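Peptide-binding protein (Photobacterium damsela subsp. piscicida, PDB 6SQX) probably acts as a secreted cysteine endopeptidase of the NlpC/P60 family that cleaves the peptidoglycan of potentially competing bacteria. Local coordinates at residues G21-E29 / Q429-T437. Residues are numbered along the deposited sequence; the frame is centred on the assembly and turned at random. Where two conformers were deposited one is given.
With EDO (1,2-ethanediol), chain K; EDO (1,2-ethanediol), chain R.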
loop_
_atom_site.group_PDB
_atom_site.type_symbol
_atom_site.label_atom_id
_atom_site.label_comp_id
_atom_site.label_asym_id
_atom_site.label_seq_id
_atom_site.Cartn_x
_atom_site.Cartn_y
_atom_site.Cartn_z
ATOM N N GLY A 21 -12.476 -20.444 -21.397
ATOM C CA GLY A 21 -11.757 -19.412 -20.670
ATOM C C GLY A 21 -10.929 -19.868 -19.471
ATOM O O GLY A 21 -10.137 -20.830 -19.674
ATOM N N ASN A 22 -11.100 -19.156 -18.311
ATOM C CA ASN A 22 -10.533 -19.260 -16.947
ATOM C C ASN A 22 -10.267 -17.905 -16.279
ATOM O O ASN A 22 -10.713 -17.644 -15.164
ATOM C CB ASN A 22 -9.235 -20.045 -16.875
ATOM C CG ASN A 22 -9.421 -21.309 -16.081
ATOM O OD1 ASN A 22 -8.548 -21.693 -15.343
ATOM N ND2 ASN A 22 -10.594 -21.987 -16.247
ATOM N N ASN A 23 -9.507 -17.048 -16.955
ATOM C CA ASN A 23 -9.395 -15.637 -16.634
ATOM C C ASN A 23 -10.153 -14.921 -17.736
ATOM O O ASN A 23 -9.730 -14.957 -18.894
ATOM C CB ASN A 23 -7.934 -15.181 -16.681
ATOM C CG ASN A 23 -7.143 -15.632 -15.498
ATOM O OD1 ASN A 23 -7.568 -15.473 -14.361
ATOM N ND2 ASN A 23 -5.976 -16.201 -15.757
ATOM N N ILE A 24 -11.217 -14.204 -17.369
ATOM C CA ILE A 24 -12.173 -13.594 -18.310
ATOM C C ILE A 24 -12.273 -12.112 -17.968
ATOM O O ILE A 24 -12.628 -11.757 -16.836
ATOM C CB ILE A 24 -13.564 -14.254 -18.143
ATOM C CG1 ILE A 24 -13.522 -15.769 -18.370
ATOM C CG2 ILE A 24 -14.625 -13.603 -19.079
ATOM C CD1 ILE A 24 -14.863 -16.485 -18.040
ATOM N N THR A 25 -11.989 -11.240 -18.943
ATOM C CA THR A 25 -12.036 -9.804 -18.668
ATOM C C THR A 25 -13.487 -9.349 -18.508
ATOM O O THR A 25 -14.409 -9.953 -19.067
ATOM C CB THR A 25 -11.403 -9.007 -19.800
ATOM O OG1 THR A 25 -12.169 -9.279 -21.002
ATOM C CG2 THR A 25 -9.943 -9.400 -19.971
ATOM N N ILE A 26 -13.692 -8.306 -17.709
ATOM C CA ILE A 26 -14.996 -7.648 -17.658
ATOM C C ILE A 26 -14.842 -6.160 -17.954
ATOM O O ILE A 26 -13.800 -5.560 -17.644
ATOM C CB ILE A 26 -15.725 -7.904 -16.316
ATOM C CG1 ILE A 26 -14.838 -7.580 -15.078
ATOM C CG2 ILE A 26 -16.324 -9.319 -16.272
ATOM C CD1 ILE A 26 -15.678 -7.381 -13.803
ATOM N N PRO A 27 -15.877 -5.539 -18.508
ATOM C CA PRO A 27 -15.808 -4.108 -18.834
ATOM C C PRO A 27 -15.728 -3.244 -17.584
ATOM O O PRO A 27 -16.156 -3.649 -16.494
ATOM C CB PRO A 27 -17.145 -3.852 -19.545
ATOM C CG PRO A 27 -17.527 -5.170 -20.127
ATOM C CD PRO A 27 -17.084 -6.193 -19.061
ATOM N N ILE A 28 -15.203 -2.024 -17.766
ATOM C CA ILE A 28 -15.365 -0.962 -16.778
ATOM C C ILE A 28 -16.840 -0.593 -16.712
ATOM O O ILE A 28 -17.523 -0.517 -17.743
ATOM C CB ILE A 28 -14.515 0.256 -17.178
ATOM C CG1 ILE A 28 -13.039 -0.138 -17.209
ATOM C CG2 ILE A 28 -14.723 1.420 -16.200
ATOM C CD1 ILE A 28 -12.087 1.018 -17.627
ATOM N N GLU A 29 -17.369 -0.386 -15.504
ATOM C CA GLU A 29 -18.818 -0.255 -15.330
ATOM C C GLU A 29 -19.302 1.178 -15.209
ATOM O O GLU A 29 -20.286 1.556 -15.858
ATOM C CB GLU A 29 -19.267 -1.019 -14.080
ATOM C CG GLU A 29 -19.050 -2.526 -14.200
ATOM C CD GLU A 29 -19.571 -3.278 -13.020
ATOM O OE1 GLU A 29 -20.793 -3.544 -12.945
ATOM O OE2 GLU A 29 -18.758 -3.566 -12.123
ATOM N N GLN A 429 -12.273 -22.883 -10.279
ATOM C CA GLN A 429 -12.268 -21.434 -10.097
ATOM C C GLN A 429 -11.848 -20.696 -11.360
ATOM O O GLN A 429 -11.104 -21.214 -12.204
ATOM C CB GLN A 429 -11.353 -20.997 -8.948
ATOM C CG GLN A 429 -9.867 -21.051 -9.262
ATOM C CD GLN A 429 -8.993 -20.440 -8.165
ATOM O OE1 GLN A 429 -9.462 -19.681 -7.311
ATOM N NE2 GLN A 429 -7.718 -20.773 -8.191
ATOM N N GLY A 430 -12.323 -19.456 -11.462
ATOM C CA GLY A 430 -11.917 -18.550 -12.519
ATOM C C GLY A 430 -11.857 -17.157 -11.935
ATOM O O GLY A 430 -12.124 -16.936 -10.749
ATOM N N ARG A 431 -11.470 -16.197 -12.772
ATOM C CA ARG A 431 -11.464 -14.799 -12.345
ATOM C C ARG A 431 -12.098 -13.942 -13.423
ATOM O O ARG A 431 -11.796 -14.106 -14.612
ATOM C CB ARG A 431 -10.042 -14.239 -12.070
ATOM C CG ARG A 431 -9.339 -14.923 -10.883
ATOM C CD ARG A 431 -9.976 -14.512 -9.535
ATOM N NE ARG A 431 -9.231 -15.073 -8.410
ATOM C CZ ARG A 431 -9.356 -16.332 -7.986
ATOM N NH1 ARG A 431 -10.205 -17.169 -8.577
ATOM N NH2 ARG A 431 -8.651 -16.745 -6.930
ATOM N N ALA A 432 -12.921 -12.995 -12.993
ATOM C CA ALA A 432 -13.373 -11.897 -13.856
ATOM C C ALA A 432 -12.350 -10.788 -13.623
ATOM O O ALA A 432 -12.366 -10.121 -12.588
ATOM C CB ALA A 432 -14.783 -11.445 -13.483
ATOM N N LEU A 433 -11.432 -10.622 -14.577
ATOM C CA LEU A 433 -10.284 -9.741 -14.390
ATOM C C LEU A 433 -10.637 -8.264 -14.525
ATOM O O LEU A 433 -11.317 -7.846 -15.480
ATOM C CB LEU A 433 -9.204 -10.021 -15.438
ATOM C CG LEU A 433 -8.508 -11.379 -15.448
ATOM C CD1 LEU A 433 -7.445 -11.317 -16.555
ATOM C CD2 LEU A 433 -7.851 -11.675 -14.084
ATOM N N VAL A 434 -10.111 -7.472 -13.598
ATOM C CA VAL A 434 -10.153 -6.015 -13.631
ATOM C C VAL A 434 -8.722 -5.512 -13.761
ATOM O O VAL A 434 -8.303 -5.057 -14.829
ATOM C CB VAL A 434 -10.876 -5.460 -12.389
ATOM C CG1 VAL A 434 -10.867 -3.909 -12.408
ATOM C CG2 VAL A 434 -12.301 -6.018 -12.380
ATOM N N GLY A 435 -7.912 -5.684 -12.724
ATOM C CA GLY A 435 -6.476 -5.556 -12.883
ATOM C C GLY A 435 -5.944 -4.141 -12.919
ATOM O O GLY A 435 -4.795 -3.943 -13.357
ATOM N N GLN A 436 -6.722 -3.170 -12.451
ATOM C CA GLN A 436 -6.328 -1.760 -12.459
ATOM C C GLN A 436 -7.143 -1.037 -11.408
ATOM O O GLN A 436 -8.250 -1.476 -11.067
ATOM C CB GLN A 436 -6.527 -1.060 -13.826
ATOM C CG GLN A 436 -7.943 -1.178 -14.377
ATOM C CD GLN A 436 -8.178 -0.360 -15.642
ATOM O OE1 GLN A 436 -7.981 0.850 -15.643
ATOM N NE2 GLN A 436 -8.616 -1.022 -16.709
ATOM N N THR A 437 -6.596 0.074 -10.903
ATOM C CA THR A 437 -7.337 0.912 -9.970
ATOM C C THR A 437 -8.518 1.565 -10.680
ATOM O O THR A 437 -8.360 2.167 -11.765
ATOM C CB THR A 437 -6.408 1.989 -9.369
ATOM O OG1 THR A 437 -5.504 1.353 -8.431
ATOM C CG2 THR A 437 -7.144 3.095 -8.630
HETATM C C1 EDO K . -20.378 -0.272 -19.116
HETATM O O1 EDO K . -21.316 0.377 -18.244
HETATM C C2 EDO K . -20.633 -1.771 -19.038
HETATM O O2 EDO K . -22.038 -1.992 -19.233
HETATM C C1 EDO R . -18.122 4.531 -18.242
HETATM O O1 EDO R . -16.758 4.126 -18.400
HETATM C C2 EDO R . -18.954 3.289 -18.501
HETATM O O2 EDO R . -18.178 2.414 -19.330
HETATM O O HOH W 1 -10.838 -5.902 -17.783
#
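Ile24 sits between Arg431 and Leu433 as the central residue of a short parallel pairing, a worked example of how an N-terminal strand can add to a sheet formed some 400 residues later. Its N donates to Arg431 O (2.8 Å) in an almost straight bond, and its O accepts from Leu433 N, which lies above the carbonyl plane. Arg431 N to Asn22 O and the longer Ile26 N to Leu433 O (3.3 Å) complete the set.

Apolar packing gathers at the C-terminal end of the pairing. Ile26 CG2 reaches back to Ala432 CB (3.8 Å), a buried methyl backed by Leu422 of strand 419-424. A chi1 of 51° swings the CG1-CD1 arm of Ile26 onward to Val434 CG2.

The face of Asn23, Thr25 and Leu433 is the solvent side: Asn23 OD1 lies 3.6 Å from Arg431 CB, and Leu433 rests against Asn23 CB. The guanidinium turns away, NH1 and NH2 sharing Gln429 OE1. Beyond Ile26 the segments diverge loosely; a water bridges Ile26 O and Leu433 O, and Ile28 CD1 merely approaches Gln436 NE2 (4.1 Å). Staggered bonds from one residue to two neighbours across typify parallel beta pairing, here adding 23-25 as an outermost strand, within this chain, of a four-stranded mixed sheet.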